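Local coordinates for protein mannose-6-phosphate isomerase (Helicobacter pylori, PDB 2QH5) that probably makes GDP-mannose from mannose 1-phosphate and GTP with release of diphosphate, through the nucleotidyltransferase domain, the N-terminal part present here, at residues E41-F44 with K45-A48; K147-T150 with E151-Y154; K236-Q239 with D240-D243. All coordinates share one frame; numbering follows the deposited sequence.

The three examples are local contacts, each within eight consecutive residues, met along the chain in the order interaction 1, 2, 3. All lie in the nucleotidyltransferase domain, which has a GT-A-type fold built on one large mixed sheet. Interaction 1 is within helix 39-48, interaction 2 in the loop leading into strand 153-156, and interaction 3 in helix 235-239 and the loop that follows it, before helix 246-251. Their centres are about 25 Å (1 and 2), 30 Å (1 and 3) and 28 Å (2 and 3) apart. Interactions 1 and 3 lie on opposite sides of the chain's centre. Nearest atoms stay at least about 13 Å apart, so these are separate local contacts within one domain.

Interaction 1: residues E41-F44 with K45-A48; sequences ELSF and KRNA
The side-chain amide of N47 donates to S43 O, the acceptor that the backbone N of N47 would use in a regular alpha-helix. ND2 of N47 lies 2.9 Å from S43 O, with a nearly straight N-H (162°), and approaches in the carbonyl plane; the oxygen in turn lies close to the plane of the amide. The CG of N47 stands anti to its own carbonyl carbon (chi1 -64°), which turns the amide back along the helix axis. The backbone N of N47, meanwhile, makes a weak bond of 3.4 Å to F44 O. That same oxygen accepts A48 N at 3.0 Å, so one carbonyl serves two successive amides. Ordinary helical bonds precede this shift: K45 N to E41 O, and R46 N to L42 O.

Two further side-chain pairs flank this backbone. The F44 ring carries A48 CB over one face, near the rim, with CE1 of F44 and CB of A48 4.2 Å apart. It gets there because its CG is anti to the backbone N (chi1 178°). R46, bent at chi3, folds its guanidinium back over S43, whose CA lies 3.5 Å above the guanidinium plane.

The polar ends are held from farther off. R46 NH2 bonds to H114 O and N47 OD1 to the hydroxyl of Y122, while S43 OG shares its one donor between S112 O, its main partner, and L39 O. Helix 39-48 packs F44 against strands 5-10 and 53-59, while N47 reaches strands 5-10 and 106-111, so the helix lies against the parallel part of the sheet.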
ATOM      1  N   GLU A  41      12.105   2.013  -8.405  1.00 67.91           N
ATOM      2  CA  GLU A  41      13.177   2.710  -7.681  1.00 69.83           C
ATOM      3  C   GLU A  41      12.835   4.163  -7.341  1.00 69.49           C
ATOM      4  O   GLU A  41      13.340   4.711  -6.362  1.00 66.99           O
ATOM      5  CB  GLU A  41      14.514   2.619  -8.417  1.00 73.11           C
ATOM      6  CG  GLU A  41      14.584   3.356  -9.730  1.00 82.71           C
ATOM      7  CD  GLU A  41      15.942   3.223 -10.380  1.00 95.78           C
ATOM      8  OE1 GLU A  41      16.060   2.418 -11.331  1.00 98.83           O
ATOM      9  OE2 GLU A  41      16.893   3.903  -9.926  1.00 97.96           O
ATOM     10  N   LEU A  42      11.968   4.775  -8.145  1.00 70.69           N
ATOM     11  CA  LEU A  42      11.436   6.098  -7.833  1.00 68.16           C
ATOM     12  C   LEU A  42      10.564   6.040  -6.580  1.00 67.84           C
ATOM     13  O   LEU A  42      10.739   6.851  -5.659  1.00 66.98           O
ATOM     14  CB  LEU A  42      10.641   6.644  -9.020  1.00 69.19           C
ATOM     15  CG  LEU A  42      11.213   7.750  -9.923  1.00 65.19           C
ATOM     16  CD1 LEU A  42      12.678   8.142  -9.633  1.00 51.16           C
ATOM     17  CD2 LEU A  42      11.011   7.348 -11.376  1.00 58.72           C
ATOM     18  N   SER A  43       9.645   5.068  -6.554  1.00 63.22           N
ATOM     19  CA  SER A  43       8.779   4.816  -5.402  1.00 57.02           C
ATOM     20  C   SER A  43       9.579   4.422  -4.158  1.00 56.49           C
ATOM     21  O   SER A  43       9.223   4.798  -3.044  1.00 55.42           O
ATOM     22  CB  SER A  43       7.755   3.730  -5.720  1.00 56.14           C
ATOM     23  OG  SER A  43       6.841   4.139  -6.724  1.00 60.60           O
ATOM     24  N   PHE A  44      10.658   3.671  -4.353  1.00 57.57           N
ATOM     25  CA  PHE A  44      11.521   3.290  -3.243  1.00 58.09           C
ATOM     26  C   PHE A  44      12.187   4.515  -2.632  1.00 60.25           C
ATOM     27  O   PHE A  44      12.100   4.737  -1.422  1.00 59.95           O
ATOM     28  CB  PHE A  44      12.590   2.261  -3.663  1.00 53.92           C
ATOM     29  CG  PHE A  44      13.522   1.897  -2.542  1.00 45.67           C
ATOM     30  CD1 PHE A  44      14.785   2.462  -2.454  1.00 41.79           C
ATOM     31  CD2 PHE A  44      13.109   1.041  -1.539  1.00 36.46           C
ATOM     32  CE1 PHE A  44      15.625   2.162  -1.377  1.00 42.29           C
ATOM     33  CE2 PHE A  44      13.949   0.735  -0.463  1.00 42.24           C
ATOM     34  CZ  PHE A  44      15.205   1.294  -0.387  1.00 39.42           C
ATOM     35  N   LYS A  45      12.840   5.299  -3.493  1.00 66.99           N
ATOM     36  CA  LYS A  45      13.650   6.457  -3.095  1.00 72.51           C
ATOM     37  C   LYS A  45      12.817   7.512  -2.378  1.00 68.03           C
ATOM     38  O   LYS A  45      13.244   8.063  -1.360  1.00 68.61           O
ATOM     39  CB  LYS A  45      14.328   7.073  -4.331  1.00 73.82           C
ATOM     40  CG  LYS A  45      15.323   8.200  -4.045  1.00 81.80           C
ATOM     41  CD  LYS A  45      15.764   8.900  -5.335  1.00 81.44           C
ATOM     42  CE  LYS A  45      16.870   9.925  -5.072  1.00 87.91           C
ATOM     43  NZ  LYS A  45      17.238  10.687  -6.305  1.00 83.70           N
ATOM     44  N   ARG A  46      11.628   7.771  -2.920  1.00 63.45           N
ATOM     45  CA  ARG A  46      10.721   8.795  -2.402  1.00 63.11           C
ATOM     46  C   ARG A  46      10.256   8.538  -0.969  1.00 64.98           C
ATOM     47  O   ARG A  46      10.164   9.479  -0.181  1.00 66.52           O
ATOM     48  CB  ARG A  46       9.557   9.001  -3.378  1.00 62.05           C
ATOM     49  CG  ARG A  46       8.163   8.985  -2.798  1.00 60.72           C
ATOM     50  CD  ARG A  46       7.109   9.339  -3.849  1.00 66.16           C
ATOM     51  NE  ARG A  46       7.418   8.849  -5.196  1.00 67.83           N
ATOM     52  CZ  ARG A  46       6.755   7.879  -5.823  1.00 74.12           C
ATOM     53  NH1 ARG A  46       5.731   7.265  -5.239  1.00 70.06           N
ATOM     54  NH2 ARG A  46       7.121   7.518  -7.048  1.00 75.32           N
ATOM     55  N   ASN A  47      10.013   7.270  -0.622  1.00 61.87           N
ATOM     56  CA  ASN A  47       9.576   6.904   0.733  1.00 55.37           C
ATOM     57  C   ASN A  47      10.684   6.532   1.707  1.00 57.59           C
ATOM     58  O   ASN A  47      10.480   6.587   2.916  1.00 58.35           O
ATOM     59  CB  ASN A  47       8.565   5.772   0.683  1.00 51.21           C
ATOM     60  CG  ASN A  47       7.287   6.167  -0.016  1.00 50.42           C
ATOM     61  OD1 ASN A  47       6.396   6.764   0.589  1.00 52.18           O
ATOM     62  ND2 ASN A  47       7.184   5.829  -1.293  1.00 43.87           N
ATOM     63  N   ALA A  48      11.848   6.144   1.195  1.00 63.63           N
ATOM     64  CA  ALA A  48      12.934   5.649   2.056  1.00 67.58           C
ATOM     65  C   ALA A  48      13.454   6.728   3.005  1.00 70.22           C
ATOM     66  O   ALA A  48      13.896   6.434   4.127  1.00 71.32           O
ATOM     67  CB  ALA A  48      14.071   5.080   1.211  1.00 63.34           C
TER

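Interaction 2: residues K147-T150 with E151-Y154; sequences KPNT and EFGY
N149 and F152 meet in an uncommon way, with both ends of a primary amide gathered round a single ring carbon. CD2 of F152 lies 3.3 Å from OD1 of N149 and 3.4 Å from ND2 of N149. The nitrogen sits at the ring edge and in its plane, while the amide itself is turned 67° from the ring. With CG placed between the backbone N and the carbonyl carbon (chi1 72°), the N149 amide is carried to the side where E151 and F152 follow, and its end comes nearer to them. OD1 of N149 also comes within 3.7 Å of CB of E151.

Just before this point P148 is the centre of an inverse gamma turn, in which N149 N makes a weak 3.0 Å bond to K147 O. The same oxygen takes a second weak bond at 3.5 Å from ND2 of N149, the very atom that lies at the F152 edge. This bend lies in the loop joining strand 138-144 to strand 153-156 of the mixed sheet, where G153 and Y154 begin the strand.

Y154 points back toward the loop. Its hydroxyl makes a weak bond to N149 O, which lies at the ring edge, and touches P148 CA at 3.7 Å. F186 of strand 184-194 meets both aromatic rings, that of Y154 edge-to-face, while P148 rests on I176 and Q179 of helix 172-181.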
ATOM      1  N   LYS A 147     -10.709  12.633 -15.488  1.00116.91           N
ATOM      2  CA  LYS A 147     -11.321  11.641 -16.374  1.00116.92           C
ATOM      3  C   LYS A 147     -11.882  10.457 -15.582  1.00115.49           C
ATOM      4  O   LYS A 147     -11.123   9.649 -15.047  1.00114.67           O
ATOM      5  CB  LYS A 147     -10.323  11.153 -17.432  1.00118.41           C
ATOM      6  CG  LYS A 147     -10.036  12.149 -18.560  1.00120.35           C
ATOM      7  CD  LYS A 147      -8.845  13.062 -18.257  1.00121.15           C
ATOM      8  CE  LYS A 147      -7.532  12.283 -18.180  1.00122.27           C
ATOM      9  NZ  LYS A 147      -7.247  11.500 -19.418  1.00120.19           N
ATOM     10  N   PRO A 148     -13.220  10.357 -15.509  1.00114.48           N
ATOM     11  CA  PRO A 148     -13.903   9.326 -14.719  1.00115.13           C
ATOM     12  C   PRO A 148     -13.845   7.897 -15.293  1.00115.52           C
ATOM     13  O   PRO A 148     -14.748   7.484 -16.028  1.00116.19           O
ATOM     14  CB  PRO A 148     -15.352   9.830 -14.662  1.00115.56           C
ATOM     15  CG  PRO A 148     -15.507  10.719 -15.841  1.00113.91           C
ATOM     16  CD  PRO A 148     -14.161  11.271 -16.182  1.00113.49           C
ATOM     17  N   ASN A 149     -12.798   7.149 -14.939  1.00114.35           N
ATOM     18  CA  ASN A 149     -12.709   5.727 -15.307  1.00112.26           C
ATOM     19  C   ASN A 149     -13.067   4.793 -14.143  1.00110.57           C
ATOM     20  O   ASN A 149     -12.804   5.103 -12.979  1.00110.18           O
ATOM     21  CB  ASN A 149     -11.339   5.376 -15.909  1.00112.17           C
ATOM     22  CG  ASN A 149     -10.224   5.360 -14.877  1.00108.36           C
ATOM     23  OD1 ASN A 149      -9.853   4.301 -14.367  1.00103.18           O
ATOM     24  ND2 ASN A 149      -9.682   6.533 -14.570  1.00105.02           N
ATOM     25  N   THR A 150     -13.655   3.647 -14.472  1.00109.30           N
ATOM     26  CA  THR A 150     -14.296   2.782 -13.476  1.00108.85           C
ATOM     27  C   THR A 150     -13.410   1.679 -12.897  1.00107.98           C
ATOM     28  O   THR A 150     -13.907   0.741 -12.269  1.00104.84           O
ATOM     29  CB  THR A 150     -15.572   2.140 -14.045  1.00109.41           C
ATOM     30  OG1 THR A 150     -15.251   1.383 -15.219  1.00109.26           O
ATOM     31  CG2 THR A 150     -16.583   3.210 -14.396  1.00109.76           C
ATOM     32  N   GLU A 151     -12.102   1.794 -13.111  1.00108.79           N
ATOM     33  CA  GLU A 151     -11.148   0.841 -12.554  1.00109.77           C
ATOM     34  C   GLU A 151     -10.672   1.297 -11.177  1.00107.81           C
ATOM     35  O   GLU A 151     -10.121   0.507 -10.409  1.00106.99           O
ATOM     36  CB  GLU A 151      -9.955   0.661 -13.499  1.00110.76           C
ATOM     37  CG  GLU A 151     -10.268  -0.143 -14.761  1.00114.23           C
ATOM     38  CD  GLU A 151      -9.212   0.017 -15.844  1.00113.96           C
ATOM     39  OE1 GLU A 151      -9.011   1.154 -16.331  1.00112.50           O
ATOM     40  OE2 GLU A 151      -8.590  -1.001 -16.219  1.00117.69           O
ATOM     41  N   PHE A 152     -10.904   2.575 -10.873  1.00106.28           N
ATOM     42  CA  PHE A 152     -10.434   3.185  -9.629  1.00102.16           C
ATOM     43  C   PHE A 152     -11.422   3.100  -8.469  1.00 99.64           C
ATOM     44  O   PHE A 152     -12.605   2.790  -8.656  1.00 98.44           O
ATOM     45  CB  PHE A 152     -10.054   4.647  -9.863  1.00101.49           C
ATOM     46  CG  PHE A 152      -8.663   4.836 -10.384  1.00103.09           C
ATOM     47  CD1 PHE A 152      -7.563   4.482  -9.611  1.00105.97           C
ATOM     48  CD2 PHE A 152      -8.447   5.383 -11.640  1.00105.93           C
ATOM     49  CE1 PHE A 152      -6.273   4.657 -10.090  1.00106.44           C
ATOM     50  CE2 PHE A 152      -7.160   5.566 -12.128  1.00106.99           C
ATOM     51  CZ  PHE A 152      -6.071   5.203 -11.351  1.00106.76           C
ATOM     52  N   GLY A 153     -10.910   3.370  -7.269  1.00 96.18           N
ATOM     53  CA  GLY A 153     -11.731   3.513  -6.070  1.00 90.51           C
ATOM     54  C   GLY A 153     -12.159   4.958  -5.883  1.00 85.79           C
ATOM     55  O   GLY A 153     -11.389   5.892  -6.133  1.00 83.03           O
ATOM     56  N   TYR A 154     -13.399   5.141  -5.451  1.00 82.15           N
ATOM     57  CA  TYR A 154     -13.952   6.475  -5.277  1.00 80.53           C
ATOM     58  C   TYR A 154     -14.155   6.775  -3.805  1.00 74.51           C
ATOM     59  O   TYR A 154     -14.858   6.042  -3.102  1.00 72.60           O
ATOM     60  CB  TYR A 154     -15.276   6.618  -6.032  1.00 85.32           C
ATOM     61  CG  TYR A 154     -15.124   6.886  -7.515  1.00 93.12           C
ATOM     62  CD1 TYR A 154     -14.519   5.954  -8.362  1.00 96.20           C
ATOM     63  CD2 TYR A 154     -15.594   8.072  -8.074  1.00 92.27           C
ATOM     64  CE1 TYR A 154     -14.379   6.200  -9.718  1.00 93.14           C
ATOM     65  CE2 TYR A 154     -15.461   8.324  -9.428  1.00 91.96           C
ATOM     66  CZ  TYR A 154     -14.853   7.387 -10.242  1.00 91.65           C
ATOM     67  OH  TYR A 154     -14.723   7.642 -11.585  1.00 95.15           O
TER

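Interaction 3: residues K236-Q239 with D240-D243; sequences KSMQ and DLED
S237, whose carbonyl oxygen meets D240 and L241, also has a doubly held hydroxyl: OG is hydrogen-bonded to both S234 OG and S219 OG. These bonds join S237, inside helix 235-239, to S234 just before the helix and to S219 farther off in the chain. The motif across the contact is a type I turn, M238 to L241, closed by a weak bond of 3.3 Å from L241 N to M238 O (N-H angle 148°). At L241 the backbone becomes extended and the chain heads off toward helix 246-251.

While L241 N bonds weakly to M238 O, S237 O has OD1 of D240 close by. The distance between S237 O and OD1 of D240 is 2.9 Å, yet both atoms are acceptors, so the closeness is no bond and would be expected to cost electrostatic energy. The aspartate reaches this position because its CG stands between the backbone N and the carbonyl carbon (chi1 82°), which brings OD1 back toward the S237 carbonyl. A long, weak ion pair from its OD2 to R215 NE may offset part of the cost. D240 also touches a crystal neighbour, which may influence its conformation.

The apolar side of the turn is made by M238 and L241. Their chains meet at an angle, the M238 chain bending at chi2 and chi3 so that its methyl group swings round toward the leucine. Both also reach helix 90-99, M238 at L96 and L241 at N92, and L241 O is bonded to K88 NZ. CB of L241 lies 3.3 Å from M238 O. Beyond it the two leucine branches part. CD1 of L241 goes to the carbonyl, 3.5 Å from S237 O. CD2 of L241 goes to the methionine methyl, 3.7 Å from CE of M238.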
ATOM      1  N   LYS A 236       1.641 -23.440  -1.020  1.00 75.91           N
ATOM      2  CA  LYS A 236       0.666 -24.182  -0.227  1.00 79.23           C
ATOM      3  C   LYS A 236      -0.129 -23.273   0.716  1.00 77.30           C
ATOM      4  O   LYS A 236      -1.360 -23.325   0.751  1.00 75.66           O
ATOM      5  CB  LYS A 236       1.399 -25.269   0.577  1.00 84.26           C
ATOM      6  CG  LYS A 236       0.528 -26.116   1.510  1.00 90.51           C
ATOM      7  CD  LYS A 236       0.353 -27.547   0.997  1.00 99.52           C
ATOM      8  CE  LYS A 236      -0.765 -27.668  -0.035  1.00104.22           C
ATOM      9  NZ  LYS A 236      -0.933 -29.074  -0.508  1.00103.74           N
ATOM     10  N   SER A 237       0.585 -22.437   1.468  1.00 75.95           N
ATOM     11  CA  SER A 237      -0.026 -21.551   2.458  1.00 76.51           C
ATOM     12  C   SER A 237      -0.894 -20.481   1.808  1.00 76.35           C
ATOM     13  O   SER A 237      -1.935 -20.096   2.341  1.00 78.16           O
ATOM     14  CB  SER A 237       1.058 -20.873   3.296  1.00 77.44           C
ATOM     15  OG  SER A 237       1.981 -21.821   3.794  1.00 78.59           O
ATOM     16  N   MET A 238      -0.459 -20.012   0.648  1.00 73.35           N
ATOM     17  CA  MET A 238      -1.126 -18.917  -0.020  1.00 72.40           C
ATOM     18  C   MET A 238      -2.284 -19.384  -0.880  1.00 75.12           C
ATOM     19  O   MET A 238      -3.133 -18.582  -1.245  1.00 73.01           O
ATOM     20  CB  MET A 238      -0.126 -18.130  -0.861  1.00 68.66           C
ATOM     21  CG  MET A 238       0.973 -17.505  -0.030  1.00 71.12           C
ATOM     22  SD  MET A 238       1.344 -15.834  -0.551  1.00 77.53           S
ATOM     23  CE  MET A 238      -0.127 -14.979   0.003  1.00 66.17           C
ATOM     24  N   GLN A 239      -2.311 -20.682  -1.189  1.00 79.52           N
ATOM     25  CA  GLN A 239      -3.336 -21.280  -2.048  1.00 79.95           C
ATOM     26  C   GLN A 239      -4.746 -21.105  -1.513  1.00 79.70           C
ATOM     27  O   GLN A 239      -5.634 -20.653  -2.238  1.00 80.76           O
ATOM     28  CB  GLN A 239      -3.063 -22.770  -2.261  1.00 81.07           C
ATOM     29  CG  GLN A 239      -2.413 -23.101  -3.591  1.00 83.66           C
ATOM     30  CD  GLN A 239      -1.900 -24.533  -3.658  1.00 85.83           C
ATOM     31  OE1 GLN A 239      -1.846 -25.242  -2.649  1.00 89.30           O
ATOM     32  NE2 GLN A 239      -1.512 -24.962  -4.855  1.00 91.57           N
ATOM     33  N   ASP A 240      -4.943 -21.445  -0.243  1.00 78.74           N
ATOM     34  CA  ASP A 240      -6.274 -21.437   0.356  1.00 81.00           C
ATOM     35  C   ASP A 240      -6.763 -20.032   0.713  1.00 78.73           C
ATOM     36  O   ASP A 240      -7.901 -19.862   1.154  1.00 81.22           O
ATOM     37  CB  ASP A 240      -6.310 -22.330   1.600  1.00 85.37           C
ATOM     38  CG  ASP A 240      -5.772 -21.630   2.833  1.00 91.29           C
ATOM     39  OD1 ASP A 240      -4.571 -21.284   2.842  1.00 96.80           O
ATOM     40  OD2 ASP A 240      -6.552 -21.422   3.791  1.00 93.19           O
ATOM     41  N   LEU A 241      -5.900 -19.036   0.527  1.00 76.03           N
ATOM     42  CA  LEU A 241      -6.233 -17.650   0.835  1.00 71.60           C
ATOM     43  C   LEU A 241      -7.195 -17.070  -0.187  1.00 74.24           C
ATOM     44  O   LEU A 241      -7.016 -17.256  -1.396  1.00 74.97           O
ATOM     45  CB  LEU A 241      -4.969 -16.795   0.889  1.00 65.52           C
ATOM     46  CG  LEU A 241      -4.420 -16.417   2.261  1.00 62.31           C
ATOM     47  CD1 LEU A 241      -4.276 -17.614   3.170  1.00 71.42           C
ATOM     48  CD2 LEU A 241      -3.104 -15.729   2.092  1.00 53.65           C
ATOM     49  N   GLU A 242      -8.216 -16.372   0.307  1.00 75.42           N
ATOM     50  CA  GLU A 242      -9.155 -15.681  -0.562  1.00 75.97           C
ATOM     51  C   GLU A 242      -8.473 -14.477  -1.188  1.00 74.09           C
ATOM     52  O   GLU A 242      -7.873 -13.661  -0.489  1.00 77.43           O
ATOM     53  CB  GLU A 242     -10.404 -15.243   0.201  1.00 75.39           C
ATOM     54  CG  GLU A 242     -11.461 -14.618  -0.706  1.00 77.62           C
ATOM     55  CD  GLU A 242     -12.796 -14.384  -0.020  1.00 78.00           C
ATOM     56  OE1 GLU A 242     -12.904 -14.595   1.213  1.00 77.19           O
ATOM     57  OE2 GLU A 242     -13.741 -13.980  -0.728  1.00 78.26           O
ATOM     58  N   ASP A 243      -8.552 -14.391  -2.511  1.00 72.52           N
ATOM     59  CA  ASP A 243      -8.006 -13.267  -3.248  1.00 72.45           C
ATOM     60  C   ASP A 243      -8.938 -12.074  -3.073  1.00 72.97           C
ATOM     61  O   ASP A 243     -10.066 -12.093  -3.570  1.00 75.84           O
ATOM     62  CB  ASP A 243      -7.861 -13.632  -4.728  1.00 70.45           C
ATOM     63  CG  ASP A 243      -7.162 -12.558  -5.529  1.00 73.21           C
ATOM     64  OD1 ASP A 243      -7.718 -11.447  -5.645  1.00 81.27           O
ATOM     65  OD2 ASP A 243      -6.059 -12.827  -6.055  1.00 71.35           O
TER